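Local coordinates for protein (tenascin) (Gallus gallus, PDB 1QR4) that probably binds heparin and contactin through a segment of two fibronectin type III domains, as an adhesive protein of the extracellular matrix, at residues Thr21-Arg26 and Gly91-Gly96; Arg36-Tyr41 and Val76-Arg81; Val130-Gly135 and Asp159-Ile164. All coordinates share one frame; numbering follows the deposited sequence.

Contact 1. Residues Thr21-Arg26 and Gly91-Gly96; sequences TTLSLR and GSTVVG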
loop_
_atom_site.group_PDB
_atom_site.type_symbol
_atom_site.label_atom_id
_atom_site.label_comp_id
_atom_site.label_asym_id
_atom_site.label_seq_id
_atom_site.Cartn_x
_atom_site.Cartn_y
_atom_site.Cartn_z
ATOM N N THR A 21 -3.351 -0.565 3.389
ATOM C CA THR A 21 -4.599 -0.770 4.066
ATOM C C THR A 21 -5.287 0.546 4.455
ATOM O O THR A 21 -6.410 0.539 4.967
ATOM C CB THR A 21 -4.311 -1.699 5.289
ATOM O OG1 THR A 21 -5.522 -2.055 5.960
ATOM C CG2 THR A 21 -3.348 -1.027 6.265
ATOM N N THR A 22 -4.639 1.680 4.189
ATOM C CA THR A 22 -5.246 2.960 4.534
ATOM C C THR A 22 -5.165 4.024 3.467
ATOM O O THR A 22 -4.352 3.959 2.558
ATOM C CB THR A 22 -4.632 3.609 5.790
ATOM O OG1 THR A 22 -3.366 4.186 5.463
ATOM C CG2 THR A 22 -4.460 2.607 6.895
ATOM N N LEU A 23 -6.001 5.039 3.653
ATOM C CA LEU A 23 -6.074 6.208 2.795
ATOM C C LEU A 23 -6.344 7.351 3.727
ATOM O O LEU A 23 -7.127 7.223 4.664
ATOM C CB LEU A 23 -7.209 6.095 1.796
ATOM C CG LEU A 23 -6.921 5.175 0.612
ATOM C CD1 LEU A 23 -8.192 4.967 -0.181
ATOM C CD2 LEU A 23 -5.822 5.757 -0.262
ATOM N N SER A 24 -5.647 8.453 3.498
ATOM C CA SER A 24 -5.803 9.647 4.314
ATOM C C SER A 24 -6.695 10.679 3.585
ATOM O O SER A 24 -6.371 11.159 2.491
ATOM C CB SER A 24 -4.427 10.224 4.615
ATOM O OG SER A 24 -4.547 11.343 5.467
ATOM N N LEU A 25 -7.837 10.992 4.187
ATOM C CA LEU A 25 -8.775 11.929 3.591
ATOM C C LEU A 25 -8.730 13.326 4.199
ATOM O O LEU A 25 -8.595 13.495 5.422
ATOM C CB LEU A 25 -10.194 11.382 3.715
ATOM C CG LEU A 25 -10.442 9.981 3.160
ATOM C CD1 LEU A 25 -11.804 9.496 3.609
ATOM C CD2 LEU A 25 -10.331 9.990 1.655
ATOM N N ARG A 26 -8.900 14.324 3.331
ATOM C CA ARG A 26 -8.907 15.717 3.749
ATOM C C ARG A 26 -9.884 16.511 2.881
ATOM O O ARG A 26 -9.998 16.267 1.685
ATOM C CB ARG A 26 -7.503 16.295 3.672
ATOM C CG ARG A 26 -7.349 17.597 4.382
ATOM C CD ARG A 26 -5.891 17.909 4.598
ATOM N NE ARG A 26 -5.727 19.280 5.056
ATOM C CZ ARG A 26 -5.218 20.253 4.314
ATOM N NH1 ARG A 26 -4.810 20.002 3.070
ATOM N NH2 ARG A 26 -5.146 21.484 4.808
ATOM N N GLY A 91 -9.823 6.690 -4.957
ATOM C CA GLY A 91 -8.511 6.497 -4.389
ATOM C C GLY A 91 -8.270 5.007 -4.333
ATOM O O GLY A 91 -9.145 4.232 -3.935
ATOM N N SER A 92 -7.107 4.594 -4.808
ATOM C CA SER A 92 -6.757 3.194 -4.792
ATOM C C SER A 92 -5.615 2.984 -3.811
ATOM O O SER A 92 -4.756 3.855 -3.654
ATOM C CB SER A 92 -6.353 2.751 -6.191
ATOM O OG SER A 92 -5.414 3.651 -6.741
ATOM N N THR A 93 -5.655 1.866 -3.091
ATOM C CA THR A 93 -4.596 1.530 -2.134
ATOM C C THR A 93 -3.374 1.064 -2.922
ATOM O O THR A 93 -3.495 0.680 -4.093
ATOM C CB THR A 93 -5.012 0.386 -1.191
ATOM O OG1 THR A 93 -5.614 -0.668 -1.954
ATOM C CG2 THR A 93 -5.978 0.881 -0.132
ATOM N N VAL A 94 -2.202 1.106 -2.292
ATOM C CA VAL A 94 -0.984 0.672 -2.959
ATOM C C VAL A 94 -0.893 -0.854 -2.942
ATOM O O VAL A 94 -1.456 -1.490 -2.065
ATOM C CB VAL A 94 0.248 1.265 -2.278
ATOM C CG1 VAL A 94 0.344 0.773 -0.856
ATOM C CG2 VAL A 94 1.496 0.895 -3.053
ATOM N N VAL A 95 -0.212 -1.440 -3.921
ATOM C CA VAL A 95 -0.050 -2.897 -3.980
ATOM C C VAL A 95 0.615 -3.420 -2.695
ATOM O O VAL A 95 1.381 -2.701 -2.046
ATOM C CB VAL A 95 0.771 -3.322 -5.233
ATOM C CG1 VAL A 95 2.126 -2.638 -5.244
ATOM C CG2 VAL A 95 0.927 -4.831 -5.289
ATOM N N GLY A 96 0.290 -4.658 -2.322
ATOM C CA GLY A 96 0.851 -5.252 -1.113
ATOM C C GLY A 96 2.306 -5.721 -1.112
ATOM O O GLY A 96 2.825 -6.195 -2.132
#
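Leu23 meets flat backbone rather than a flat side chain: its CD1 lies over one face of the peptide group joining Gly91 to Ser92, and its CD2 lies above the plane of the next carbonyl, out beyond the oxygen of Ser92. CD1 stands 3.9 Å from Gly91 O and CD2 stands 4.0 Å from Ser92 O. The contact spans the beta sandwich of a fibronectin type III domain. Strand 22-28 is the middle strand of the three-stranded sheet, and strand 87-92 is an outermost strand of the four-stranded sheet facing it. No hydrogen bond joins the two segments; they meet by van der Waals packing. With CG set beside the backbone N (chi1 -77°), Leu23 directs its fork across the gap, where Ile73 and Leu65 also pack on it. Gly91, lacking a side chain, meets this fork with its backbone. Where the strand ends, Thr93 takes over the packing with its methyl, CG2 lying 4.5 Å from Leu23 CG. Its hydroxyl turns to the loop before strand 70-78, with hydrogen bonds linking OG1 to Asp66 O and Thr69 N. The chain then continues to the second domain, where Gly96 O accepts a hydrogen bond from Ser166 OG. The same Thr93 CG2 is 4.4 Å from Thr22 O.

Contact 2. Residues Arg36-Tyr41 and Val76-Arg81; sequences RYRLTY and VAEKGR
Arg36 and Arg38 flank the carboxylate of Glu78 on one face of an antiparallel pairing between strands 36-42 and 70-78, the two inner strands of the four-stranded sheet in the first fibronectin type III domain. The backbone is paired by four hydrogen bonds. Arg38 N donates to Val76 O at 3.0 Å, and Val76 N returns a bond to Arg38 O at 3.1 Å. In the Arg36-Glu78 pair, Glu78 N donates to Arg36 O at 3.0 Å, whereas the return bond from Arg36 N to Glu78 O is weak. Between these pairs, Tyr37 and Ala77 share no hydrogen bond and bond outward, Tyr37 to Ile53 and Ala77 to Ser84, while Tyr37 CA offers a C-H to Val76 O.

Glu78 OE1 makes a long salt bridge with Arg36 NE at 3.9 Å, the two flat groups turned 65° apart; the stronger partner of that NE is Glu52 OE2. OE2 lies against CB, CG and CD of Arg38; the bend at chi3 (140°) turns the guanidinium on to a salt bridge of NH1 with Glu50 OE1, leaving Arg38 NE beyond salt-bridge distance of OE2. Lys83 adds a weak, long ion pair to Glu78. Acidic groups thus hold two arginines on this face, and Arg38 belongs, with Lys79, Gly80 and Arg81, to the putative heparin-binding site. On the same face, Val76 CG1 packs on Arg38 CB at 3.8 Å.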
loop_
_atom_site.group_PDB
_atom_site.type_symbol
_atom_site.label_atom_id
_atom_site.label_comp_id
_atom_site.label_asym_id
_atom_site.label_seq_id
_atom_site.Cartn_x
_atom_site.Cartn_y
_atom_site.Cartn_z
ATOM N N ARG A 36 -23.370 16.284 11.233
ATOM C CA ARG A 36 -22.198 15.444 11.149
ATOM C C ARG A 36 -21.952 15.119 9.689
ATOM O O ARG A 36 -22.608 15.659 8.809
ATOM C CB ARG A 36 -22.415 14.170 11.957
ATOM C CG ARG A 36 -23.716 13.460 11.665
ATOM C CD ARG A 36 -23.966 12.388 12.715
ATOM N NE ARG A 36 -25.340 11.888 12.693
ATOM C CZ ARG A 36 -26.261 12.166 13.615
ATOM N NH1 ARG A 36 -25.965 12.947 14.653
ATOM N NH2 ARG A 36 -27.489 11.672 13.491
ATOM N N TYR A 37 -20.945 14.296 9.438
ATOM C CA TYR A 37 -20.598 13.891 8.090
ATOM C C TYR A 37 -20.841 12.401 7.970
ATOM O O TYR A 37 -20.817 11.686 8.961
ATOM C CB TYR A 37 -19.111 14.117 7.829
ATOM C CG TYR A 37 -18.635 15.548 7.786
ATOM C CD1 TYR A 37 -18.652 16.270 6.598
ATOM C CD2 TYR A 37 -18.036 16.133 8.897
ATOM C CE1 TYR A 37 -18.071 17.540 6.517
ATOM C CE2 TYR A 37 -17.452 17.395 8.821
ATOM C CZ TYR A 37 -17.471 18.089 7.627
ATOM O OH TYR A 37 -16.873 19.327 7.544
ATOM N N ARG A 38 -21.085 11.934 6.756
ATOM C CA ARG A 38 -21.269 10.520 6.522
ATOM C C ARG A 38 -20.329 10.205 5.380
ATOM O O ARG A 38 -20.346 10.865 4.348
ATOM C CB ARG A 38 -22.702 10.198 6.137
ATOM C CG ARG A 38 -22.926 8.729 5.869
ATOM C CD ARG A 38 -24.287 8.509 5.275
ATOM N NE ARG A 38 -24.248 7.501 4.223
ATOM C CZ ARG A 38 -25.263 6.703 3.905
ATOM N NH1 ARG A 38 -26.418 6.786 4.561
ATOM N NH2 ARG A 38 -25.114 5.804 2.938
ATOM N N LEU A 39 -19.447 9.244 5.607
ATOM C CA LEU A 39 -18.470 8.847 4.608
ATOM C C LEU A 39 -18.824 7.465 4.150
ATOM O O LEU A 39 -18.999 6.571 4.972
ATOM C CB LEU A 39 -17.077 8.819 5.233
ATOM C CG LEU A 39 -15.910 8.280 4.421
ATOM C CD1 LEU A 39 -15.618 9.225 3.311
ATOM C CD2 LEU A 39 -14.686 8.133 5.300
ATOM N N THR A 40 -19.028 7.310 2.850
ATOM C CA THR A 40 -19.321 5.998 2.288
ATOM C C THR A 40 -18.234 5.746 1.263
ATOM O O THR A 40 -17.674 6.680 0.694
ATOM C CB THR A 40 -20.709 5.925 1.605
ATOM O OG1 THR A 40 -20.820 6.966 0.633
ATOM C CG2 THR A 40 -21.834 6.076 2.622
ATOM N N TYR A 41 -17.877 4.487 1.097
ATOM C CA TYR A 41 -16.856 4.111 0.136
ATOM C C TYR A 41 -17.194 2.706 -0.290
ATOM O O TYR A 41 -17.494 1.857 0.548
ATOM C CB TYR A 41 -15.453 4.158 0.758
ATOM C CG TYR A 41 -15.234 3.259 1.967
ATOM C CD1 TYR A 41 -15.493 3.720 3.256
ATOM C CD2 TYR A 41 -14.718 1.969 1.820
ATOM C CE1 TYR A 41 -15.238 2.925 4.369
ATOM C CE2 TYR A 41 -14.457 1.162 2.925
ATOM C CZ TYR A 41 -14.719 1.647 4.200
ATOM O OH TYR A 41 -14.468 0.859 5.307
ATOM N N VAL A 76 -20.568 13.440 2.552
ATOM C CA VAL A 76 -21.766 14.251 2.539
ATOM C C VAL A 76 -22.054 14.817 3.925
ATOM O O VAL A 76 -21.841 14.147 4.935
ATOM C CB VAL A 76 -22.978 13.412 2.067
ATOM C CG1 VAL A 76 -23.074 12.130 2.858
ATOM C CG2 VAL A 76 -24.258 14.198 2.214
ATOM N N ALA A 77 -22.519 16.065 3.967
ATOM C CA ALA A 77 -22.870 16.716 5.221
ATOM C C ALA A 77 -24.362 16.479 5.536
ATOM O O ALA A 77 -25.233 16.827 4.744
ATOM C CB ALA A 77 -22.550 18.222 5.144
ATOM N N GLU A 78 -24.634 15.798 6.645
ATOM C CA GLU A 78 -25.998 15.518 7.072
ATOM C C GLU A 78 -26.411 16.679 7.966
ATOM O O GLU A 78 -25.896 16.830 9.078
ATOM C CB GLU A 78 -26.074 14.197 7.847
ATOM C CG GLU A 78 -25.680 12.955 7.035
ATOM C CD GLU A 78 -25.916 11.626 7.779
ATOM O OE1 GLU A 78 -26.331 11.639 8.960
ATOM O OE2 GLU A 78 -25.697 10.551 7.178
ATOM N N LYS A 79 -27.313 17.517 7.446
ATOM C CA LYS A 79 -27.837 18.717 8.133
ATOM C C LYS A 79 -28.953 18.438 9.161
ATOM O O LYS A 79 -29.308 19.313 9.957
ATOM C CB LYS A 79 -28.316 19.742 7.081
ATOM C CG LYS A 79 -27.282 20.012 5.975
ATOM C CD LYS A 79 -27.834 20.854 4.829
ATOM C CE LYS A 79 -26.799 21.003 3.708
ATOM N NZ LYS A 79 -27.179 21.990 2.654
ATOM N N GLY A 80 -29.478 17.215 9.127
ATOM C CA GLY A 80 -30.534 16.768 10.023
ATOM C C GLY A 80 -31.028 15.442 9.465
ATOM O O GLY A 80 -30.623 14.363 9.902
ATOM N N ARG A 81 -31.914 15.528 8.485
ATOM C CA ARG A 81 -32.435 14.351 7.795
ATOM C C ARG A 81 -32.113 14.622 6.321
ATOM O O ARG A 81 -32.347 13.777 5.449
ATOM C CB ARG A 81 -33.947 14.218 8.004
ATOM C CG ARG A 81 -34.515 12.854 7.660
ATOM C CD ARG A 81 -36.029 12.819 7.869
ATOM N NE ARG A 81 -36.773 12.989 6.620
ATOM C CZ ARG A 81 -37.506 14.056 6.303
ATOM N NH1 ARG A 81 -37.613 15.081 7.140
ATOM N NH2 ARG A 81 -38.145 14.091 5.141
#

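Contact 3. Residues Val130-Gly135 and Asp159-Ile164; sequences VPITGG and DYNVNI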
loop_
_atom_site.group_PDB
_atom_site.type_symbol
_atom_site.label_atom_id
_atom_site.label_comp_id
_atom_site.label_asym_id
_atom_site.label_seq_id
_atom_site.Cartn_x
_atom_site.Cartn_y
_atom_site.Cartn_z
ATOM N N VAL A 130 22.519 -5.391 -1.651
ATOM C CA VAL A 130 23.766 -4.639 -1.588
ATOM C C VAL A 130 24.439 -4.867 -0.227
ATOM O O VAL A 130 23.758 -5.131 0.775
ATOM C CB VAL A 130 23.495 -3.120 -1.812
ATOM C CG1 VAL A 130 22.897 -2.480 -0.554
ATOM C CG2 VAL A 130 24.757 -2.393 -2.281
ATOM N N PRO A 131 25.789 -4.861 -0.190
ATOM C CA PRO A 131 26.501 -5.067 1.079
ATOM C C PRO A 131 26.300 -3.894 2.026
ATOM O O PRO A 131 26.345 -2.733 1.614
ATOM C CB PRO A 131 27.963 -5.194 0.643
ATOM C CG PRO A 131 28.008 -4.380 -0.634
ATOM C CD PRO A 131 26.740 -4.822 -1.317
ATOM N N ILE A 132 26.077 -4.225 3.294
ATOM C CA ILE A 132 25.847 -3.257 4.369
ATOM C C ILE A 132 26.724 -2.012 4.333
ATOM O O ILE A 132 26.280 -0.933 4.729
ATOM C CB ILE A 132 26.029 -3.937 5.737
ATOM C CG1 ILE A 132 24.980 -5.024 5.910
ATOM C CG2 ILE A 132 25.944 -2.917 6.875
ATOM C CD1 ILE A 132 23.576 -4.507 5.934
ATOM N N THR A 133 27.970 -2.171 3.889
ATOM C CA THR A 133 28.918 -1.060 3.815
ATOM C C THR A 133 28.534 -0.069 2.715
ATOM O O THR A 133 29.176 0.963 2.552
ATOM C CB THR A 133 30.361 -1.567 3.586
ATOM O OG1 THR A 133 30.581 -1.804 2.190
ATOM C CG2 THR A 133 30.587 -2.869 4.341
ATOM N N GLY A 134 27.504 -0.411 1.945
ATOM C CA GLY A 134 27.033 0.466 0.888
ATOM C C GLY A 134 27.471 0.156 -0.533
ATOM O O GLY A 134 28.307 -0.728 -0.768
ATOM N N GLY A 135 26.900 0.915 -1.474
ATOM C CA GLY A 135 27.192 0.765 -2.892
ATOM C C GLY A 135 25.927 0.953 -3.717
ATOM O O GLY A 135 24.930 1.459 -3.194
ATOM N N ASP A 159 27.841 -9.162 4.949
ATOM C CA ASP A 159 26.414 -9.011 5.199
ATOM C C ASP A 159 25.766 -8.216 4.075
ATOM O O ASP A 159 26.228 -7.121 3.718
ATOM C CB ASP A 159 26.172 -8.337 6.546
ATOM C CG ASP A 159 26.200 -9.316 7.710
ATOM O OD1 ASP A 159 25.788 -10.488 7.535
ATOM O OD2 ASP A 159 26.618 -8.900 8.810
ATOM N N TYR A 160 24.691 -8.779 3.527
ATOM C CA TYR A 160 23.966 -8.182 2.416
ATOM C C TYR A 160 22.575 -7.688 2.773
ATOM O O TYR A 160 21.769 -8.452 3.308
ATOM C CB TYR A 160 23.844 -9.214 1.293
ATOM C CG TYR A 160 25.061 -9.324 0.398
ATOM C CD1 TYR A 160 25.368 -8.306 -0.508
ATOM C CD2 TYR A 160 25.878 -10.460 0.414
ATOM C CE1 TYR A 160 26.454 -8.413 -1.386
ATOM C CE2 TYR A 160 26.969 -10.580 -0.462
ATOM C CZ TYR A 160 27.247 -9.550 -1.365
ATOM O OH TYR A 160 28.280 -9.645 -2.278
ATOM N N ASN A 161 22.287 -6.421 2.475
ATOM C CA ASN A 161 20.952 -5.856 2.720
ATOM C C ASN A 161 20.097 -6.298 1.529
ATOM O O ASN A 161 20.426 -5.981 0.393
ATOM C CB ASN A 161 21.024 -4.334 2.762
ATOM C CG ASN A 161 20.724 -3.766 4.146
ATOM O OD1 ASN A 161 19.932 -4.321 4.912
ATOM N ND2 ASN A 161 21.336 -2.625 4.457
ATOM N N VAL A 162 19.033 -7.054 1.783
ATOM C CA VAL A 162 18.186 -7.560 0.709
ATOM C C VAL A 162 16.753 -7.127 0.827
ATOM O O VAL A 162 16.037 -7.579 1.708
ATOM C CB VAL A 162 18.192 -9.104 0.644
ATOM C CG1 VAL A 162 17.183 -9.611 -0.391
ATOM C CG2 VAL A 162 19.585 -9.601 0.307
ATOM N N ASN A 163 16.330 -6.341 -0.158
ATOM C CA ASN A 163 14.983 -5.797 -0.244
ATOM C C ASN A 163 14.196 -6.473 -1.353
ATOM O O ASN A 163 14.738 -6.816 -2.404
ATOM C CB ASN A 163 15.057 -4.308 -0.546
ATOM C CG ASN A 163 15.998 -3.565 0.392
ATOM O OD1 ASN A 163 17.086 -3.141 -0.005
ATOM N ND2 ASN A 163 15.576 -3.387 1.639
ATOM N N ILE A 164 12.910 -6.660 -1.108
ATOM C CA ILE A 164 12.010 -7.267 -2.082
ATOM C C ILE A 164 10.767 -6.378 -2.178
ATOM O O ILE A 164 10.211 -5.955 -1.156
ATOM C CB ILE A 164 11.615 -8.687 -1.670
ATOM C CG1 ILE A 164 12.878 -9.549 -1.556
ATOM C CG2 ILE A 164 10.651 -9.284 -2.694
ATOM C CD1 ILE A 164 12.626 -10.954 -1.046
#
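Val130 and Asn161 form an antiparallel hydrogen-bonded pair, Pro131 and Tyr160 the non-hydrogen-bonded pair beside it, and just past them Ile132 N donates to Asp159 O in a nearly straight bond (2.9 Å, 170° at the hydrogen). Val130 N gives its hydrogen to Asn161 O at 3.0 Å, and Asn161 N bonds back to Val130 O. Pro131 has no N-H, and its non-hydrogen-bonded position needs none toward Tyr160; its CA offers a C-H to Asp159 O, which therefore receives from both Pro131 and Ile132. After this the chain folds into a type I turn from Pro131 to Gly134, leading toward strand 138-143.

The side chains pack on both faces of the pairing. On one, CD1 and CE1 of Tyr160 lie against the proline, CE1 3.6 Å from Pro131 CD, while Val130 C sits at the ring edge, near its plane. On the other, Ile132 takes a folded shape (chi1 -63°, chi2 -64°) that carries CD1 over a face of the Asn161 amide, 3.4 Å from Asn161 CG. The two side chains cross at about a right angle. Closer to its root, Ile132 CG1 lies 3.6 Å from Asp159 CB, these side chains running alongside each other, and Ile179 of strand 171-181 touches both residues.

The contact thus joins strands 124-131 and 159-168, the inner pair of the four-stranded sheet in the second domain. Tyr160 extends its OH to a hydrogen bond with Val155 N, five residues earlier in the loop entering its strand: the tyrosine corner characteristic of the fibronectin type III fold.

Contacts 1 and 2 belong to the first fibronectin type III domain and contact 3 to the second. Contact 2 falls within the chain between the two segments of contact 1, and contact 3 follows both. In the first domain, strands 70-78 and 87-92 are neighbours in one sheet, and Leu25 CD1 packs on Leu39 CD2 across the core, although the centres lie 21 Å apart. Contacts 2 and 3 involve equivalent inner strand pairs of the two domains, their centres 50 Å apart on opposite sides of the chain's centre. Contact 1 lies between, at the passage into the second domain, well away from contact 2's putative heparin-binding residues, although that site also includes Lys90 beside Gly91.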